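Local coordinates for DNA-binding protein reb1 (Schizosaccharomyces pombe, PDB 5EYB) that binds specific DNA sites in the rRNA enhancer and promoter and upstream of many RNA polymerase II genes, and helps terminate transcription by RNA polymerase I, at residues Y88-S93 with F99-T104; W19-R24 with Q62-F67; Q285-L290 with I328-M333; P335-D338 with E344-K347. One frame throughout, in Å; residues are numbered along the deposited sequence.

Interaction 1 of 4, residues Y88-S93 with F99-T104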
loop_
_atom_site.group_PDB
_atom_site.type_symbol
_atom_site.label_atom_id
_atom_site.label_comp_id
_atom_site.label_asym_id
_atom_site.label_seq_id
_atom_site.Cartn_x
_atom_site.Cartn_y
_atom_site.Cartn_z
ATOM N N TYR A 88 15.046 -2.265 1.076
ATOM C CA TYR A 88 14.763 -3.687 0.915
ATOM C C TYR A 88 15.828 -4.543 1.597
ATOM O O TYR A 88 15.802 -5.772 1.514
ATOM C CB TYR A 88 14.656 -4.042 -0.572
ATOM C CG TYR A 88 13.705 -3.144 -1.333
ATOM C CD1 TYR A 88 12.335 -3.203 -1.110
ATOM C CD2 TYR A 88 14.176 -2.237 -2.272
ATOM C CE1 TYR A 88 11.463 -2.382 -1.797
ATOM C CE2 TYR A 88 13.308 -1.412 -2.967
ATOM C CZ TYR A 88 11.953 -1.489 -2.724
ATOM O OH TYR A 88 11.087 -0.672 -3.413
ATOM N N SER A 89 16.755 -3.879 2.282
ATOM C CA SER A 89 17.860 -4.551 2.958
ATOM C C SER A 89 17.400 -5.338 4.177
ATOM O O SER A 89 16.311 -5.116 4.705
ATOM C CB SER A 89 18.920 -3.535 3.379
ATOM O OG SER A 89 18.375 -2.589 4.282
ATOM N N ARG A 90 18.250 -6.252 4.629
ATOM C CA ARG A 90 17.944 -7.084 5.784
ATOM C C ARG A 90 17.993 -6.292 7.088
ATOM O O ARG A 90 18.928 -5.525 7.328
ATOM C CB ARG A 90 18.914 -8.265 5.847
ATOM C CG ARG A 90 18.830 -9.080 7.116
ATOM C CD ARG A 90 19.694 -10.317 7.013
ATOM N NE ARG A 90 19.657 -11.108 8.238
ATOM C CZ ARG A 90 20.172 -12.328 8.352
ATOM N NH1 ARG A 90 20.760 -12.899 7.307
ATOM N NH2 ARG A 90 20.094 -12.978 9.505
ATOM N N LYS A 91 16.976 -6.480 7.922
ATOM C CA LYS A 91 16.918 -5.849 9.235
ATOM C C LYS A 91 16.842 -6.909 10.330
ATOM O O LYS A 91 15.968 -7.773 10.304
ATOM C CB LYS A 91 15.716 -4.906 9.325
ATOM C CG LYS A 91 15.891 -3.582 8.597
ATOM C CD LYS A 91 16.604 -2.567 9.477
ATOM C CE LYS A 91 15.844 -2.341 10.776
ATOM N NZ LYS A 91 16.537 -1.382 11.678
ATOM N N ASN A 92 17.761 -6.844 11.287
ATOM C CA ASN A 92 17.796 -7.810 12.378
ATOM C C ASN A 92 16.783 -7.490 13.474
ATOM O O ASN A 92 16.046 -8.367 13.920
ATOM C CB ASN A 92 19.201 -7.890 12.983
ATOM C CG ASN A 92 20.163 -8.700 12.132
ATOM O OD1 ASN A 92 19.971 -8.850 10.925
ATOM N ND2 ASN A 92 21.204 -9.230 12.763
ATOM N N SER A 93 16.745 -6.231 13.902
ATOM C CA SER A 93 15.872 -5.834 15.000
ATOM C C SER A 93 15.326 -4.415 14.837
ATOM O O SER A 93 15.917 -3.590 14.145
ATOM C CB SER A 93 16.618 -5.952 16.330
ATOM O OG SER A 93 15.782 -5.596 17.416
ATOM N N PHE A 99 8.793 -6.345 12.178
ATOM C CA PHE A 99 9.683 -7.138 13.011
ATOM C C PHE A 99 10.915 -7.582 12.241
ATOM O O PHE A 99 10.813 -8.076 11.123
ATOM C CB PHE A 99 8.946 -8.355 13.564
ATOM C CG PHE A 99 8.137 -8.066 14.793
ATOM C CD1 PHE A 99 7.081 -7.175 14.750
ATOM C CD2 PHE A 99 8.428 -8.694 15.990
ATOM C CE1 PHE A 99 6.335 -6.909 15.886
ATOM C CE2 PHE A 99 7.685 -8.435 17.126
ATOM C CZ PHE A 99 6.638 -7.542 17.072
ATOM N N GLY A 100 12.080 -7.402 12.851
ATOM C CA GLY A 100 13.330 -7.819 12.245
ATOM C C GLY A 100 13.459 -9.328 12.218
ATOM O O GLY A 100 12.828 -10.029 13.009
ATOM N N VAL A 101 14.290 -9.824 11.309
ATOM C CA VAL A 101 14.466 -11.258 11.112
ATOM C C VAL A 101 14.971 -11.969 12.369
ATOM O O VAL A 101 14.711 -13.156 12.563
ATOM C CB VAL A 101 15.439 -11.538 9.948
ATOM C CG1 VAL A 101 14.885 -10.968 8.651
ATOM C CG2 VAL A 101 16.814 -10.956 10.244
ATOM N N GLN A 102 15.685 -11.242 13.223
ATOM C CA GLN A 102 16.207 -11.825 14.452
ATOM C C GLN A 102 15.129 -11.861 15.527
ATOM O O GLN A 102 15.134 -12.729 16.396
ATOM C CB GLN A 102 17.427 -11.045 14.950
ATOM C CG GLN A 102 18.163 -11.715 16.104
ATOM C CD GLN A 102 18.821 -13.022 15.698
ATOM O OE1 GLN A 102 19.117 -13.244 14.524
ATOM N NE2 GLN A 102 19.050 -13.896 16.672
ATOM N N GLU A 103 14.201 -10.912 15.462
ATOM C CA GLU A 103 13.093 -10.869 16.408
ATOM C C GLU A 103 12.154 -12.042 16.177
ATOM O O GLU A 103 11.747 -12.721 17.119
ATOM C CB GLU A 103 12.331 -9.550 16.290
ATOM C CG GLU A 103 13.203 -8.332 16.488
ATOM C CD GLU A 103 12.404 -7.057 16.544
ATOM O OE1 GLU A 103 11.767 -6.812 17.587
ATOM O OE2 GLU A 103 12.410 -6.304 15.546
ATOM N N THR A 104 11.821 -12.279 14.914
ATOM C CA THR A 104 10.957 -13.391 14.547
ATOM C C THR A 104 11.633 -14.722 14.849
ATOM O O THR A 104 10.969 -15.709 15.159
ATOM C CB THR A 104 10.579 -13.338 13.060
ATOM O OG1 THR A 104 11.757 -13.514 12.264
ATOM C CG2 THR A 104 9.930 -12.001 12.722
HETATM O O HOH W 1 19.179 -12.603 12.121
#
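R90 meets V101 because its CG is anti to the backbone N (chi1 171°) and the chain stays extended to NE. The arginine crosses the valine at about a right angle, and R90 NE lies 3.5 Å from V101 CG2. A water sits at the edge of the guanidinium, in its plane. The water oxygen accepts from R90 NH2 at 2.8 Å and donates to Q102 OE1, which links the two segments. The backbone makes the main polar join. V101 N donates to K91 O (2.8 Å), and Q102 N donates to N92 O (3.0 Å). Thus two amides at the start of helix 101-116 are satisfied by the preceding loop. G100 CA also lies 3.2 Å from N92 O, in a CA-H...O contact. E103 turns its carboxylate back beside S93, with OE2 3.5 Å from S93 CA. E103 OE2 also accepts from G100 N at 2.9 Å, from above the carboxylate plane. It also accepts from S94 N and forms a salt bridge with R152. An alanine in place of E103 would probably leave R152 without this charge partner and free the loop end at G100 and S94 to shift. F99 and Y88 pack on DNA phosphates. R90 and V101 rest on W19 of helix 16-32, and V101 also touches A16. Loop 88-93 and the start of helix 101-116 thus pack together against helix 16-32.

Interaction 2 of 4, residues W19-R24 with Q62-F67. With nucleotides of chain B.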
loop_
_atom_site.group_PDB
_atom_site.type_symbol
_atom_site.label_atom_id
_atom_site.label_comp_id
_atom_site.label_asym_id
_atom_site.label_seq_id
_atom_site.Cartn_x
_atom_site.Cartn_y
_atom_site.Cartn_z
ATOM N N TRP A 19 16.543 -14.894 3.571
ATOM C CA TRP A 19 17.832 -14.222 3.479
ATOM C C TRP A 19 18.965 -15.238 3.525
ATOM O O TRP A 19 19.944 -15.125 2.787
ATOM C CB TRP A 19 17.999 -13.197 4.603
ATOM C CG TRP A 19 17.256 -11.919 4.378
ATOM C CD1 TRP A 19 16.177 -11.465 5.076
ATOM C CD2 TRP A 19 17.539 -10.926 3.384
ATOM N NE1 TRP A 19 15.771 -10.249 4.581
ATOM C CE2 TRP A 19 16.590 -9.897 3.541
ATOM C CE3 TRP A 19 18.502 -10.808 2.377
ATOM C CZ2 TRP A 19 16.576 -8.764 2.730
ATOM C CZ3 TRP A 19 18.487 -9.682 1.572
ATOM C CH2 TRP A 19 17.530 -8.675 1.754
ATOM N N ASP A 20 18.824 -16.230 4.399
ATOM C CA ASP A 20 19.837 -17.268 4.540
ATOM C C ASP A 20 19.947 -18.096 3.269
ATOM O O ASP A 20 21.039 -18.516 2.888
ATOM C CB ASP A 20 19.523 -18.172 5.735
ATOM C CG ASP A 20 19.779 -17.490 7.064
ATOM O OD1 ASP A 20 20.622 -16.570 7.106
ATOM O OD2 ASP A 20 19.140 -17.875 8.067
ATOM N N TYR A 21 18.814 -18.326 2.612
ATOM C CA TYR A 21 18.807 -19.060 1.353
ATOM C C TYR A 21 19.533 -18.276 0.265
ATOM O O TYR A 21 20.341 -18.829 -0.481
ATOM C CB TYR A 21 17.376 -19.369 0.912
ATOM C CG TYR A 21 17.301 -20.017 -0.452
ATOM C CD1 TYR A 21 17.642 -21.351 -0.626
ATOM C CD2 TYR A 21 16.892 -19.294 -1.567
ATOM C CE1 TYR A 21 17.581 -21.948 -1.870
ATOM C CE2 TYR A 21 16.826 -19.883 -2.815
ATOM C CZ TYR A 21 17.171 -21.210 -2.961
ATOM O OH TYR A 21 17.110 -21.805 -4.200
ATOM N N LEU A 22 19.240 -16.984 0.186
ATOM C CA LEU A 22 19.848 -16.117 -0.813
ATOM C C LEU A 22 21.361 -16.064 -0.644
ATOM O O LEU A 22 22.106 -16.238 -1.605
ATOM C CB LEU A 22 19.264 -14.708 -0.724
ATOM C CG LEU A 22 19.556 -13.797 -1.915
ATOM C CD1 LEU A 22 18.921 -14.373 -3.170
ATOM C CD2 LEU A 22 19.052 -12.386 -1.652
ATOM N N GLU A 23 21.801 -15.827 0.587
ATOM C CA GLU A 23 23.222 -15.729 0.893
ATOM C C GLU A 23 23.958 -17.026 0.569
ATOM O O GLU A 23 25.059 -16.999 0.019
ATOM C CB GLU A 23 23.424 -15.361 2.365
ATOM N N ARG A 24 23.346 -18.157 0.909
ATOM C CA ARG A 24 23.937 -19.466 0.636
ATOM C C ARG A 24 24.025 -19.727 -0.864
ATOM O O ARG A 24 25.047 -20.191 -1.367
ATOM C CB ARG A 24 23.129 -20.579 1.310
ATOM C CG ARG A 24 23.667 -21.981 1.040
ATOM C CD ARG A 24 22.620 -23.060 1.302
ATOM N NE ARG A 24 23.084 -24.384 0.887
ATOM C CZ ARG A 24 22.326 -25.477 0.873
ATOM N NH1 ARG A 24 21.056 -25.414 1.251
ATOM N NH2 ARG A 24 22.837 -26.635 0.479
ATOM N N GLN A 62 12.006 -19.441 -9.510
ATOM C CA GLN A 62 11.371 -20.749 -9.423
ATOM C C GLN A 62 11.454 -21.305 -8.005
ATOM O O GLN A 62 10.516 -21.939 -7.521
ATOM C CB GLN A 62 12.018 -21.721 -10.408
ATOM C CG GLN A 62 11.517 -23.145 -10.283
ATOM C CD GLN A 62 12.357 -24.124 -11.068
ATOM O OE1 GLN A 62 12.795 -25.145 -10.539
ATOM N NE2 GLN A 62 12.587 -23.822 -12.340
ATOM N N GLU A 63 12.580 -21.057 -7.343
ATOM C CA GLU A 63 12.818 -21.597 -6.008
ATOM C C GLU A 63 12.110 -20.797 -4.917
ATOM O O GLU A 63 11.918 -21.289 -3.808
ATOM C CB GLU A 63 14.319 -21.652 -5.720
ATOM C CG GLU A 63 15.072 -22.703 -6.522
ATOM C CD GLU A 63 14.798 -24.112 -6.039
ATOM O OE1 GLU A 63 13.780 -24.704 -6.460
ATOM O OE2 GLU A 63 15.606 -24.628 -5.238
ATOM N N MET A 64 11.722 -19.567 -5.230
ATOM C CA MET A 64 11.005 -18.738 -4.267
ATOM C C MET A 64 9.688 -18.223 -4.842
ATOM O O MET A 64 9.531 -17.023 -5.060
ATOM C CB MET A 64 11.883 -17.568 -3.819
ATOM C CG MET A 64 13.079 -17.989 -2.980
ATOM S SD MET A 64 14.095 -16.604 -2.432
ATOM C CE MET A 64 15.073 -16.301 -3.893
ATOM N N PRO A 65 8.724 -19.135 -5.061
ATOM C CA PRO A 65 7.467 -18.837 -5.762
ATOM C C PRO A 65 6.607 -17.812 -5.035
ATOM O O PRO A 65 5.699 -17.238 -5.633
ATOM C CB PRO A 65 6.753 -20.196 -5.807
ATOM C CG PRO A 65 7.801 -21.210 -5.476
ATOM C CD PRO A 65 8.745 -20.516 -4.557
ATOM N N SER A 66 6.898 -17.583 -3.760
ATOM C CA SER A 66 6.102 -16.675 -2.946
ATOM C C SER A 66 6.355 -15.217 -3.315
ATOM O O SER A 66 5.687 -14.315 -2.811
ATOM C CB SER A 66 6.401 -16.901 -1.464
ATOM O OG SER A 66 6.268 -18.271 -1.127
ATOM N N PHE A 67 7.320 -14.990 -4.199
ATOM C CA PHE A 67 7.714 -13.635 -4.559
ATOM C C PHE A 67 7.909 -13.459 -6.061
ATOM O O PHE A 67 8.164 -14.425 -6.783
ATOM C CB PHE A 67 8.993 -13.255 -3.811
ATOM C CG PHE A 67 8.884 -13.410 -2.325
ATOM C CD1 PHE A 67 8.195 -12.478 -1.565
ATOM C CD2 PHE A 67 9.453 -14.497 -1.688
ATOM C CE1 PHE A 67 8.084 -12.625 -0.197
ATOM C CE2 PHE A 67 9.347 -14.650 -0.321
ATOM C CZ PHE A 67 8.662 -13.713 0.425
ATOM P P DT B 18 5.241 -10.352 -4.363
ATOM O OP1 DT B 18 4.942 -11.782 -4.138
ATOM O OP2 DT B 18 6.515 -9.966 -4.980
ATOM O "O5'" DT B 18 4.097 -9.698 -5.257
ATOM C "C5'" DT B 18 2.873 -9.327 -4.658
ATOM C "C4'" DT B 18 1.940 -8.723 -5.685
ATOM O "O4'" DT B 18 2.058 -7.276 -5.669
ATOM C "C3'" DT B 18 2.206 -9.157 -7.126
ATOM O "O3'" DT B 18 0.984 -9.491 -7.740
ATOM C "C2'" DT B 18 2.827 -7.912 -7.757
ATOM C "C1'" DT B 18 2.123 -6.811 -6.993
ATOM N N1 DT B 18 2.854 -5.517 -7.003
ATOM C C2 DT B 18 2.154 -4.351 -7.215
ATOM O O2 DT B 18 0.947 -4.315 -7.394
ATOM N N3 DT B 18 2.922 -3.217 -7.207
ATOM C C4 DT B 18 4.289 -3.134 -7.013
ATOM O O4 DT B 18 4.892 -2.066 -7.024
ATOM C C5 DT B 18 4.960 -4.394 -6.799
ATOM C C7 DT B 18 6.443 -4.429 -6.578
ATOM C C6 DT B 18 4.219 -5.511 -6.804
#
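Y21 and M64 come closest in the backbone, with CA atoms 9.6 Å apart, where helix 16-32 passes the end of helix 51-63 and M64 is the first residue to leave helical geometry. The gap is filled by side chains. Y21 has CG anti to its own N (chi1 175°), which sends the ring across to the other segment. Y21 CD2 lies 4.0 Å from M64 SD, and Y21 CE2 lies 4.1 Å from M64 CE. This is a Met-aromatic contact. M64 SD is 5.2 Å from the centroid of the Y21 ring and 70° off its normal, so it approaches obliquely. The far end of the ring reaches E63. Y21 OH sits 3.2 Å from both CB and CG of E63. The two side chains cross at about a right angle, with ring and carboxylate planes 57° apart. L22 adds a looser touch, CD1 to M64 CE at 4.4 Å. Both segments belong to a Reb1 Myb-associated domain, a helical unit of the helix-turn-helix clan. Y21 and L22 also pack on L60, and Y21 on L59, so the tyrosine covers the last turns of helix 51-63. A serine at Y21 would probably open a gap beside M64 and E63 and cost the thioether this aromatic neighbour, leaving W14 as its aromatic contact. M64 also packs on W14 and on I72 of helix 69-79. From M64 to F67 the chain makes a type I beta turn. That turn faces the DNA: F67 CA is 3.4 Å from OP1 of DT18 of chain B.

Interaction 3 of 4, residues Q285-L290 with I328-M333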
loop_
_atom_site.group_PDB
_atom_site.type_symbol
_atom_site.label_atom_id
_atom_site.label_comp_id
_atom_site.label_asym_id
_atom_site.label_seq_id
_atom_site.Cartn_x
_atom_site.Cartn_y
_atom_site.Cartn_z
ATOM N N GLN A 285 0.267 33.953 -16.532
ATOM C CA GLN A 285 0.530 33.337 -17.829
ATOM C C GLN A 285 0.318 31.830 -17.790
ATOM O O GLN A 285 -0.166 31.240 -18.755
ATOM C CB GLN A 285 1.957 33.646 -18.294
ATOM C CG GLN A 285 2.288 35.130 -18.395
ATOM C CD GLN A 285 2.681 35.743 -17.060
ATOM O OE1 GLN A 285 2.547 35.112 -16.011
ATOM N NE2 GLN A 285 3.173 36.977 -17.097
ATOM N N GLU A 286 0.683 31.211 -16.671
ATOM C CA GLU A 286 0.539 29.767 -16.514
ATOM C C GLU A 286 -0.933 29.362 -16.490
ATOM O O GLU A 286 -1.318 28.351 -17.078
ATOM C CB GLU A 286 1.243 29.295 -15.241
ATOM N N ASN A 287 -1.753 30.160 -15.809
ATOM C CA ASN A 287 -3.190 29.918 -15.753
ATOM C C ASN A 287 -3.848 30.072 -17.118
ATOM O O ASN A 287 -4.741 29.304 -17.474
ATOM C CB ASN A 287 -3.856 30.858 -14.747
ATOM C CG ASN A 287 -3.631 30.429 -13.312
ATOM O OD1 ASN A 287 -3.483 29.242 -13.023
ATOM N ND2 ASN A 287 -3.610 31.396 -12.402
ATOM N N VAL A 288 -3.400 31.070 -17.875
ATOM C CA VAL A 288 -3.913 31.309 -19.221
ATOM C C VAL A 288 -3.679 30.106 -20.124
ATOM O O VAL A 288 -4.604 29.617 -20.774
ATOM C CB VAL A 288 -3.262 32.545 -19.866
ATOM C CG1 VAL A 288 -3.667 32.651 -21.327
ATOM C CG2 VAL A 288 -3.644 33.804 -19.111
ATOM N N TRP A 289 -2.436 29.634 -20.157
ATOM C CA TRP A 289 -2.065 28.497 -20.989
ATOM C C TRP A 289 -2.920 27.276 -20.674
ATOM O O TRP A 289 -3.380 26.579 -21.578
ATOM C CB TRP A 289 -0.584 28.157 -20.808
ATOM C CG TRP A 289 -0.161 26.933 -21.564
ATOM C CD1 TRP A 289 0.300 26.877 -22.847
ATOM C CD2 TRP A 289 -0.169 25.584 -21.084
ATOM N NE1 TRP A 289 0.581 25.578 -23.194
ATOM C CE2 TRP A 289 0.301 24.765 -22.128
ATOM C CE3 TRP A 289 -0.529 24.990 -19.871
ATOM C CZ2 TRP A 289 0.423 23.383 -21.996
ATOM C CZ3 TRP A 289 -0.408 23.621 -19.741
ATOM C CH2 TRP A 289 0.063 22.831 -20.796
ATOM N N LEU A 290 -3.133 27.029 -19.385
ATOM C CA LEU A 290 -3.933 25.892 -18.950
ATOM C C LEU A 290 -5.380 26.031 -19.404
ATOM O O LEU A 290 -5.952 25.099 -19.965
ATOM C CB LEU A 290 -3.873 25.743 -17.431
ATOM C CG LEU A 290 -4.692 24.595 -16.839
ATOM C CD1 LEU A 290 -4.316 23.274 -17.490
ATOM C CD2 LEU A 290 -4.508 24.522 -15.331
ATOM N N ILE A 328 -9.525 22.848 -10.742
ATOM C CA ILE A 328 -10.576 22.861 -9.728
ATOM C C ILE A 328 -10.596 24.196 -8.987
ATOM O O ILE A 328 -11.650 24.812 -8.822
ATOM C CB ILE A 328 -10.401 21.719 -8.700
ATOM C CG1 ILE A 328 -10.462 20.354 -9.385
ATOM C CG2 ILE A 328 -11.471 21.801 -7.622
ATOM C CD1 ILE A 328 -11.777 20.076 -10.034
ATOM N N ASN A 329 -9.421 24.643 -8.555
ATOM C CA ASN A 329 -9.313 25.885 -7.801
ATOM C C ASN A 329 -9.626 27.110 -8.652
ATOM O O ASN A 329 -10.141 28.108 -8.149
ATOM C CB ASN A 329 -7.917 26.017 -7.192
ATOM C CG ASN A 329 -7.626 24.936 -6.171
ATOM O OD1 ASN A 329 -8.314 23.917 -6.114
ATOM N ND2 ASN A 329 -6.600 25.153 -5.355
ATOM N N LEU A 330 -9.316 27.030 -9.942
ATOM C CA LEU A 330 -9.618 28.122 -10.856
ATOM C C LEU A 330 -11.120 28.252 -11.074
ATOM O O LEU A 330 -11.650 29.361 -11.104
ATOM C CB LEU A 330 -8.904 27.924 -12.193
ATOM C CG LEU A 330 -7.402 28.208 -12.185
ATOM C CD1 LEU A 330 -6.802 27.921 -13.548
ATOM C CD2 LEU A 330 -7.132 29.646 -11.767
ATOM N N LYS A 331 -11.801 27.118 -11.224
ATOM C CA LYS A 331 -13.256 27.113 -11.365
ATOM C C LYS A 331 -13.921 27.722 -10.134
ATOM O O LYS A 331 -14.941 28.403 -10.236
ATOM C CB LYS A 331 -13.774 25.688 -11.594
ATOM C CG LYS A 331 -13.645 25.187 -13.024
ATOM C CD LYS A 331 -13.876 23.681 -13.115
ATOM C CE LYS A 331 -15.251 23.283 -12.606
ATOM N NZ LYS A 331 -16.346 23.837 -13.446
ATOM N N LYS A 332 -13.325 27.477 -8.972
ATOM C CA LYS A 332 -13.875 27.945 -7.706
ATOM C C LYS A 332 -13.617 29.436 -7.464
ATOM O O LYS A 332 -14.432 30.121 -6.844
ATOM C CB LYS A 332 -13.295 27.117 -6.553
ATOM C CG LYS A 332 -13.858 27.456 -5.178
ATOM C CD LYS A 332 -13.155 26.663 -4.082
ATOM C CE LYS A 332 -13.655 27.061 -2.700
ATOM N NZ LYS A 332 -12.956 26.317 -1.613
ATOM N N MET A 333 -12.489 29.940 -7.961
ATOM C CA MET A 333 -12.079 31.312 -7.667
ATOM C C MET A 333 -12.428 32.312 -8.769
ATOM O O MET A 333 -12.746 33.466 -8.480
ATOM C CB MET A 333 -10.574 31.367 -7.389
ATOM C CG MET A 333 -10.147 30.568 -6.169
ATOM S SD MET A 333 -11.169 30.902 -4.719
ATOM C CE MET A 333 -10.519 29.696 -3.562
#
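L330 points its two methyls at the side-chain amide of N287. L330 CD1 is 3.6 Å from N287 OD1, and L330 CD2 is 3.9 Å from N287 CG. The leucine therefore straddles the end of the asparagine with both branches, and L330 CD2 also comes within 4.0 Å of N287 ND2. L290, one turn further along helix 284-299, adds a looser apolar touch, its CD2 4.5 Å from L330 CD1. The contact is small, at 114 Å², but all three residues are buried. The nearest CA atoms, of N287 and L330, are 8.3 Å apart, so side chains alone make the contact. In L330 the CG is anti to the carbonyl carbon (chi1 -75°), and this sends the methyls across the gap. N287 has CG on the same side of its backbone (chi1 -77°), and the two side chains meet at a slant. This is helix-to-helix side-chain packing in the all-helical C-terminal part, about 15 Å from the DNA at the nearest atoms.

A second shell fixes the asparagine. Its OD1 accepts a hydrogen bond from Q326 NE2, so the buried carbonyl is satisfied from the same helix that carries L330. This bond probably limits rotation of the amide. L290 touches M323 and Q326 there. F282 packs on both N287 and L290, and F353 of helix 342-356 packs on N287.

Further out, W289 NE1 bonds to E313 OE2 on helix 307-314. I328 faces helix 228-238, through L228, T232 and L235. Helix 320-333 thus lies between helix 284-299 and helix 228-238, while helix 342-356 covers N287.

Interaction 4 of 4, residues P335-D338 with E344-K347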
loop_
_atom_site.group_PDB
_atom_site.type_symbol
_atom_site.label_atom_id
_atom_site.label_comp_id
_atom_site.label_asym_id
_atom_site.label_seq_id
_atom_site.Cartn_x
_atom_site.Cartn_y
_atom_site.Cartn_z
ATOM N N PRO A 335 -14.636 34.252 -11.096
ATOM C CA PRO A 335 -16.058 34.614 -11.067
ATOM C C PRO A 335 -16.810 34.220 -12.337
ATOM O O PRO A 335 -18.032 34.091 -12.309
ATOM C CB PRO A 335 -16.029 36.140 -10.912
ATOM C CG PRO A 335 -14.694 36.439 -10.333
ATOM C CD PRO A 335 -13.769 35.431 -10.936
ATOM N N SER A 336 -16.081 34.031 -13.431
ATOM C CA SER A 336 -16.691 33.702 -14.714
ATOM C C SER A 336 -17.429 32.367 -14.670
ATOM O O SER A 336 -18.428 32.183 -15.365
ATOM C CB SER A 336 -15.628 33.675 -15.814
ATOM O OG SER A 336 -14.926 34.905 -15.868
ATOM N N TYR A 337 -16.944 31.443 -13.844
ATOM C CA TYR A 337 -17.535 30.109 -13.764
ATOM C C TYR A 337 -18.844 30.084 -12.978
ATOM O O TYR A 337 -19.578 29.096 -13.012
ATOM C CB TYR A 337 -16.538 29.124 -13.155
ATOM C CG TYR A 337 -15.438 28.732 -14.112
ATOM C CD1 TYR A 337 -15.626 27.713 -15.037
ATOM C CD2 TYR A 337 -14.215 29.389 -14.101
ATOM C CE1 TYR A 337 -14.625 27.356 -15.922
ATOM C CE2 TYR A 337 -13.208 29.038 -14.982
ATOM C CZ TYR A 337 -13.419 28.021 -15.889
ATOM O OH TYR A 337 -12.423 27.667 -16.767
ATOM N N ASP A 338 -19.140 31.170 -12.273
ATOM C CA ASP A 338 -20.413 31.287 -11.576
ATOM C C ASP A 338 -21.419 32.029 -12.444
ATOM O O ASP A 338 -22.620 31.989 -12.187
ATOM C CB ASP A 338 -20.240 31.999 -10.234
ATOM C CG ASP A 338 -19.564 31.128 -9.193
ATOM O OD1 ASP A 338 -18.859 30.171 -9.581
ATOM O OD2 ASP A 338 -19.733 31.399 -7.986
ATOM N N GLU A 344 -18.339 28.725 -22.088
ATOM C CA GLU A 344 -18.257 30.180 -22.163
ATOM C C GLU A 344 -17.496 30.775 -20.980
ATOM O O GLU A 344 -16.795 31.777 -21.129
ATOM C CB GLU A 344 -19.661 30.791 -22.239
ATOM C CG GLU A 344 -20.415 30.488 -23.527
ATOM C CD GLU A 344 -21.025 29.099 -23.543
ATOM O OE1 GLU A 344 -21.029 28.433 -22.487
ATOM O OE2 GLU A 344 -21.503 28.676 -24.617
ATOM N N ALA A 345 -17.636 30.161 -19.809
ATOM C CA ALA A 345 -16.957 30.646 -18.612
ATOM C C ALA A 345 -15.452 30.542 -18.775
ATOM O O ALA A 345 -14.707 31.413 -18.325
ATOM C CB ALA A 345 -17.409 29.873 -17.385
ATOM N N THR A 346 -15.011 29.469 -19.421
ATOM C CA THR A 346 -13.594 29.261 -19.679
ATOM C C THR A 346 -13.076 30.313 -20.652
ATOM O O THR A 346 -12.021 30.905 -20.426
ATOM C CB THR A 346 -13.329 27.855 -20.234
ATOM O OG1 THR A 346 -13.725 26.882 -19.259
ATOM C CG2 THR A 346 -11.851 27.671 -20.552
ATOM N N LYS A 347 -13.827 30.557 -21.723
ATOM C CA LYS A 347 -13.468 31.597 -22.685
ATOM C C LYS A 347 -13.456 32.968 -22.016
ATOM O O LYS A 347 -12.611 33.807 -22.320
ATOM C CB LYS A 347 -14.433 31.598 -23.874
#
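A345 and Y337 make a buried apolar contact with one side-chain hydrogen bond beyond it, where short helix 336-339 turns back into helix 342-356. The methyl of A345 lies over one face of the Y337 ring. A345 CB is 4.1 Å from the centroid of the Y337 ring and 28° off the normal, a CH-pi contact. The closest ring atom is Y337 CD1, 3.7 Å from A345 CB. The backbones run close here, with CA atoms of Y337 and A345 only 4.9 Å apart. The methyl fits between the ring and the chain, A345 CB touching Y337 CA at 3.6 Å and lying against S336 O. S336 turns its CB toward A345 O, at 3.5 Å, and its OG bonds to the hydroxyl of S348.

The ring reaches past the alanine to the next residue. Y337 has CG anti to its carbonyl carbon (chi1 -75°), which swings the phenol across helix 342-356, over A345 to T346. Y337 OH donates to T346 OG1 at 2.9 Å. T346 OG1 is also bonded to L342 O one turn back in the helix. The threonine oxygen is thus gripped by two partners, and the tyrosine hydroxyl is held in place. Around the ring stand L342 and A349 of the same helix, F327 and K331 of helix 320-333, and L291 of helix 284-299. T346 touches Y295 and L298 of that last helix. Far from the DNA, this is a short helix folded back on the next helix in the all-helical C-terminal part, where the small side chain of A345 is consistent with the close approach of the two consecutive helices.

Overall arrangement
From the N terminus, interaction 2 comes first and closes the chain from helix 16-32 to the end of helix 51-63. Interaction 1 follows, closing a short loop onto the start of helix 101-116. The two touch: the ring of W19 lies against Y88 and R90, so helix 16-32 meets the loop that leads to helix 101-116. A long run of helices then passes before interaction 3 joins helix 284-299 to helix 320-333. Interaction 4 follows directly, and Y337 packs against L330 and K331. All four lie in series; none nest or cross. The two pairs sit on opposite sides of the chain's centre, interactions 1 and 3 about 49 Å apart between centres.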